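Local structure of DUF596 domain-containing protein (Neisseria meningitidis, 2O5H) at residues E21-F26 / W38-D43; E49-A54 / E94-P99. The protein is of unknown function but belongs to the DUF596 family, conserved in bacteria, as an alpha-beta protein with two chains in its assembly. One frame throughout, in Å; residues are numbered along the deposited sequence. Where two conformers were deposited one is given.

Contact 1: residues E21-F26 / W38-D43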
# COMPACT_ATOMS: atom_id res chain seq x y z
N GLU A 21 16.04 -4.69 -4.65
CA GLU A 21 16.43 -4.89 -3.24
C GLU A 21 15.85 -3.81 -2.36
O GLU A 21 15.33 -4.08 -1.27
CB GLU A 21 17.95 -4.95 -3.08
CG GLU A 21 18.57 -6.24 -3.60
CD GLU A 21 17.95 -7.49 -2.97
OE1 GLU A 21 17.61 -7.43 -1.76
OE2 GLU A 21 17.82 -8.52 -3.69
N GLU A 22 15.92 -2.58 -2.86
CA GLU A 22 15.35 -1.44 -2.18
C GLU A 22 13.83 -1.64 -2.00
O GLU A 22 13.27 -1.34 -0.92
CB GLU A 22 15.61 -0.20 -3.04
CG GLU A 22 15.79 1.08 -2.25
CD GLU A 22 15.12 2.26 -2.93
OE1 GLU A 22 15.44 2.50 -4.13
OE2 GLU A 22 14.27 2.93 -2.28
N ASP A 23 13.15 -2.12 -3.04
CA ASP A 23 11.71 -2.33 -2.96
C ASP A 23 11.38 -3.49 -2.01
O ASP A 23 10.42 -3.43 -1.27
CB ASP A 23 11.12 -2.59 -4.37
CG ASP A 23 11.05 -1.32 -5.23
OD1 ASP A 23 11.41 -0.23 -4.73
OD2 ASP A 23 10.65 -1.40 -6.42
N VAL A 24 12.18 -4.56 -2.06
CA VAL A 24 12.11 -5.65 -1.10
C VAL A 24 12.29 -5.15 0.36
O VAL A 24 11.44 -5.41 1.22
CB VAL A 24 13.09 -6.83 -1.46
CG1 VAL A 24 13.23 -7.82 -0.29
CG2 VAL A 24 12.57 -7.56 -2.71
N GLU A 25 13.38 -4.41 0.59
CA GLU A 25 13.66 -3.80 1.89
C GLU A 25 12.43 -3.03 2.41
O GLU A 25 11.93 -3.29 3.51
CB GLU A 25 14.92 -2.93 1.80
CG GLU A 25 16.24 -3.76 1.69
CD GLU A 25 17.45 -2.98 1.14
OE1 GLU A 25 17.46 -1.75 1.17
OE2 GLU A 25 18.40 -3.63 0.64
N PHE A 26 11.91 -2.13 1.56
CA PHE A 26 10.79 -1.25 1.91
C PHE A 26 9.53 -2.06 2.30
O PHE A 26 8.99 -1.85 3.37
CB PHE A 26 10.46 -0.26 0.78
CG PHE A 26 9.20 0.58 1.02
CD1 PHE A 26 9.17 1.53 2.06
CD2 PHE A 26 8.07 0.42 0.20
CE1 PHE A 26 8.01 2.30 2.30
CE2 PHE A 26 6.91 1.21 0.41
CZ PHE A 26 6.89 2.15 1.47
N TRP A 38 1.89 -2.72 -5.31
CA TRP A 38 1.60 -2.01 -6.56
C TRP A 38 2.02 -0.54 -6.45
O TRP A 38 2.72 -0.02 -7.31
CB TRP A 38 0.10 -2.12 -6.93
CG TRP A 38 -0.24 -1.31 -8.16
CD1 TRP A 38 -0.84 -0.05 -8.22
CD2 TRP A 38 0.06 -1.69 -9.50
NE1 TRP A 38 -0.95 0.34 -9.54
CE2 TRP A 38 -0.38 -0.63 -10.34
CE3 TRP A 38 0.66 -2.82 -10.09
CZ2 TRP A 38 -0.23 -0.67 -11.74
CZ3 TRP A 38 0.76 -2.87 -11.48
CH2 TRP A 38 0.35 -1.80 -12.28
N SER A 39 1.60 0.14 -5.37
CA SER A 39 2.01 1.53 -5.15
C SER A 39 3.56 1.71 -5.10
O SER A 39 4.09 2.69 -5.62
CB SER A 39 1.36 2.07 -3.88
OG SER A 39 -0.06 2.05 -4.06
N THR A 40 4.25 0.74 -4.51
CA THR A 40 5.71 0.73 -4.43
C THR A 40 6.40 0.76 -5.81
O THR A 40 7.45 1.42 -5.99
CB THR A 40 6.20 -0.54 -3.64
OG1 THR A 40 5.67 -0.52 -2.30
CG2 THR A 40 7.72 -0.61 -3.55
N ILE A 41 5.80 0.08 -6.79
CA ILE A 41 6.41 0.01 -8.14
C ILE A 41 5.87 1.11 -9.08
O ILE A 41 6.38 1.31 -10.18
CB ILE A 41 6.36 -1.44 -8.77
CG1 ILE A 41 4.94 -2.03 -8.89
CG2 ILE A 41 7.25 -2.40 -8.00
CD1 ILE A 41 4.13 -1.38 -10.02
N LYS A 42 4.87 1.86 -8.62
CA LYS A 42 4.22 2.85 -9.50
C LYS A 42 5.18 3.83 -10.17
O LYS A 42 5.01 4.20 -11.32
CB LYS A 42 3.20 3.64 -8.70
CG LYS A 42 1.81 3.13 -8.86
CD LYS A 42 1.21 3.62 -10.20
CE LYS A 42 -0.06 4.45 -9.95
NZ LYS A 42 -0.51 5.10 -11.23
N ASP A 43 6.19 4.27 -9.41
CA ASP A 43 7.11 5.29 -9.89
C ASP A 43 8.09 4.72 -10.91
O ASP A 43 8.80 5.50 -11.55
CB ASP A 43 7.86 5.94 -8.74
CG ASP A 43 8.84 5.00 -8.07
OD1 ASP A 43 8.42 4.02 -7.44
OD2 ASP A 43 10.06 5.24 -8.17
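Thr40 reaches across to both Asp23 and Phe26, and these three buried side chains make most of the contact. The CA atoms of Asp23 and Thr40 are the nearest such pair across the two segments, 6.9 Å apart. The methyl of Thr40 lies against the carboxylate of Asp23, CG2 to CG 3.8 Å. Its hydroxyl comes to the edge of the Phe26 ring, near the ring plane, with OG1 3.4 Å from CE2. Thr40 can do both because CG2 is anti to its backbone N while OG1 sits beside that N (chi1 -61°). In this position OG1 also hydrogen-bonds to the carbonyl of Cys36, one turn back in the same helix. Cys36 forms an interchain disulfide. Ile41 adds a lighter touch, its CG2 3.9 Å from Asp23 OD2, while the rest of its side chain leads away.

No hydrogen bond joins the two segments. The carboxylate of Asp23 is bonded outside them. OD1 bonds to Tyr30 OH of the second subunit. OD2 takes a salt bridge from Arg19 and a hydrogen bond with Tyr16. Arg19 also bridges to Asp43, which should ease any repulsion between two carboxylates whose OD1 atoms are 5.9 Å apart. Phe26 stacks on Tyr30 of the second subunit and packs on Phe26 of that subunit.

Away from 38-43 the helix is looser: Glu21 and Glu25 are exposed, Glu21 reaching Arg65, while Glu22, also exposed, packs on Tyr30 of the second subunit. The packing is that of a helical hairpin: helices 20-30 and 34-41 follow each other through a short connection and run in roughly opposite directions, with the second subunit packed against the pair in a helical dimer interface.

Contact 2: residues E49-A54 / E94-P99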
# COMPACT_ATOMS: atom_id res chain seq x y z
N GLU A 49 1.77 -2.22 -18.66
CA GLU A 49 2.48 -3.49 -18.79
C GLU A 49 3.79 -3.49 -18.01
O GLU A 49 4.08 -4.47 -17.34
CB GLU A 49 2.79 -3.80 -20.26
CG GLU A 49 3.41 -5.16 -20.46
CD GLU A 49 3.67 -5.49 -21.90
OE1 GLU A 49 4.13 -4.61 -22.68
OE2 GLU A 49 3.45 -6.66 -22.24
N GLU A 50 4.60 -2.42 -18.16
CA GLU A 50 5.87 -2.39 -17.44
C GLU A 50 5.70 -2.41 -15.92
O GLU A 50 6.46 -3.09 -15.23
CB GLU A 50 6.71 -1.20 -17.87
CG GLU A 50 7.12 -1.32 -19.32
CD GLU A 50 8.21 -0.35 -19.70
OE1 GLU A 50 8.33 0.71 -19.06
OE2 GLU A 50 8.92 -0.64 -20.67
N LYS A 51 4.71 -1.68 -15.41
CA LYS A 51 4.41 -1.70 -13.97
C LYS A 51 3.98 -3.09 -13.52
O LYS A 51 4.45 -3.59 -12.50
CB LYS A 51 3.34 -0.65 -13.62
CG LYS A 51 3.90 0.77 -13.52
CD LYS A 51 2.81 1.74 -13.11
CE LYS A 51 2.01 2.10 -14.39
NZ LYS A 51 1.31 3.37 -14.34
N THR A 52 3.10 -3.71 -14.30
CA THR A 52 2.61 -5.09 -14.02
C THR A 52 3.81 -6.08 -13.97
O THR A 52 3.89 -6.93 -13.10
CB THR A 52 1.60 -5.55 -15.11
OG1 THR A 52 0.41 -4.75 -15.03
CG2 THR A 52 1.21 -7.02 -14.89
N GLU A 53 4.74 -5.96 -14.90
CA GLU A 53 5.95 -6.81 -14.87
C GLU A 53 6.82 -6.58 -13.62
O GLU A 53 7.30 -7.52 -13.02
CB GLU A 53 6.81 -6.60 -16.12
CG GLU A 53 6.16 -7.15 -17.42
CD GLU A 53 5.60 -8.57 -17.26
OE1 GLU A 53 6.37 -9.48 -16.84
OE2 GLU A 53 4.39 -8.76 -17.59
N ALA A 54 6.98 -5.32 -13.23
CA ALA A 54 7.68 -4.94 -12.01
C ALA A 54 6.98 -5.52 -10.78
O ALA A 54 7.62 -6.13 -9.87
CB ALA A 54 7.75 -3.44 -11.91
N GLU A 94 -7.36 -5.66 -17.26
CA GLU A 94 -6.90 -5.24 -18.56
C GLU A 94 -6.34 -3.82 -18.60
O GLU A 94 -5.59 -3.50 -19.49
CB GLU A 94 -8.02 -5.38 -19.58
CG GLU A 94 -8.37 -6.85 -19.91
CD GLU A 94 -9.41 -6.96 -21.03
OE1 GLU A 94 -10.38 -6.19 -21.02
OE2 GLU A 94 -9.24 -7.77 -21.95
N TYR A 95 -6.72 -2.99 -17.63
CA TYR A 95 -6.34 -1.56 -17.62
C TYR A 95 -6.06 -1.23 -16.19
O TYR A 95 -6.60 -1.87 -15.28
CB TYR A 95 -7.50 -0.66 -18.14
CG TYR A 95 -7.87 -0.94 -19.58
CD1 TYR A 95 -7.16 -0.32 -20.64
CD2 TYR A 95 -8.88 -1.83 -19.89
CE1 TYR A 95 -7.46 -0.60 -21.92
CE2 TYR A 95 -9.20 -2.12 -21.18
CZ TYR A 95 -8.48 -1.49 -22.19
OH TYR A 95 -8.78 -1.76 -23.49
N GLU A 96 -5.20 -0.24 -15.96
CA GLU A 96 -4.81 0.15 -14.61
C GLU A 96 -6.05 0.75 -13.94
O GLU A 96 -6.28 0.57 -12.73
CB GLU A 96 -3.68 1.19 -14.67
CG GLU A 96 -3.07 1.51 -13.33
CD GLU A 96 -1.87 2.47 -13.45
OE1 GLU A 96 -1.34 2.65 -14.57
OE2 GLU A 96 -1.44 3.02 -12.42
N ILE A 97 -6.88 1.42 -14.74
CA ILE A 97 -8.12 1.99 -14.25
C ILE A 97 -9.32 1.51 -15.07
O ILE A 97 -9.37 1.71 -16.27
CB ILE A 97 -8.03 3.54 -14.27
CG1 ILE A 97 -6.86 4.01 -13.39
CG2 ILE A 97 -9.38 4.18 -13.88
CD1 ILE A 97 -6.66 5.51 -13.35
N GLU A 98 -10.31 0.91 -14.43
CA GLU A 98 -11.46 0.40 -15.19
C GLU A 98 -12.07 1.48 -16.09
O GLU A 98 -12.33 2.59 -15.62
CB GLU A 98 -12.51 -0.18 -14.24
CG GLU A 98 -13.49 -1.04 -14.96
CD GLU A 98 -14.27 -1.90 -14.00
OE1 GLU A 98 -15.18 -1.34 -13.35
OE2 GLU A 98 -13.95 -3.12 -13.92
N PRO A 99 -12.25 1.19 -17.41
CA PRO A 99 -12.84 2.20 -18.32
C PRO A 99 -14.23 2.62 -17.92
O PRO A 99 -14.94 1.84 -17.27
CB PRO A 99 -12.93 1.46 -19.67
CG PRO A 99 -11.88 0.39 -19.60
CD PRO A 99 -11.90 -0.05 -18.13
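Lys51 meets Glu96 in a salt bridge, the one contact between these segments. Along helix 48-64, Glu49 and Glu50 come first and do not touch the loop. Glu50 is instead paired with Arg15. Lys51 follows, with CG beside its backbone N (chi1 -79°) and a bend at chi3 of -81° that swings the ammonium toward the loop. NZ hydrogen-bonds to Glu96 OE1 at 2.8 Å. It approaches on the syn side of the carboxylate, 23° out of its plane, and the two side chains cross at about a right angle. Glu96 reaches out of the loop with its chain extended beyond CG. Its other oxygen, OE2, is bridged to Lys42, so two lysines share this carboxylate and probably favour its charged form. Lys51 NZ also has a weak bond to the carbonyl of Ser46. Beyond it, Thr52, Glu53 and Ala54 turn to other neighbours, Glu53 forming a salt bridge with Arg89. The bridge ties helix 48-64 to the irregular connection between helices 81-91 and 110-116, where Glu96 pairs through its backbone with Ile110, and Trp38 of helix 34-41 touches both Lys51 and Glu96.

In the fold
Contact 1 closes in the chain before contact 2 opens, and their centres lie 16 Å apart. Segments 38-43 and 49-54, on consecutive helices, join them. Trp38 CH2 packs 3.5 Å from Lys51 CB, and Ile41 CD1 is 3.3 Å from Lys51 O. The polar link is a salt bridge from Lys42 NZ to Glu96 OE2 at 2.6 Å, which brings the loop of contact 2 onto the end of the segment used in contact 1. Contact 1 faces the second subunit, whereas no other chain of the assembly touches contact 2. The function is unknown, so neither contact can be assigned to an active site. What the geometry supports is packing and charge pairing between parts of the fold.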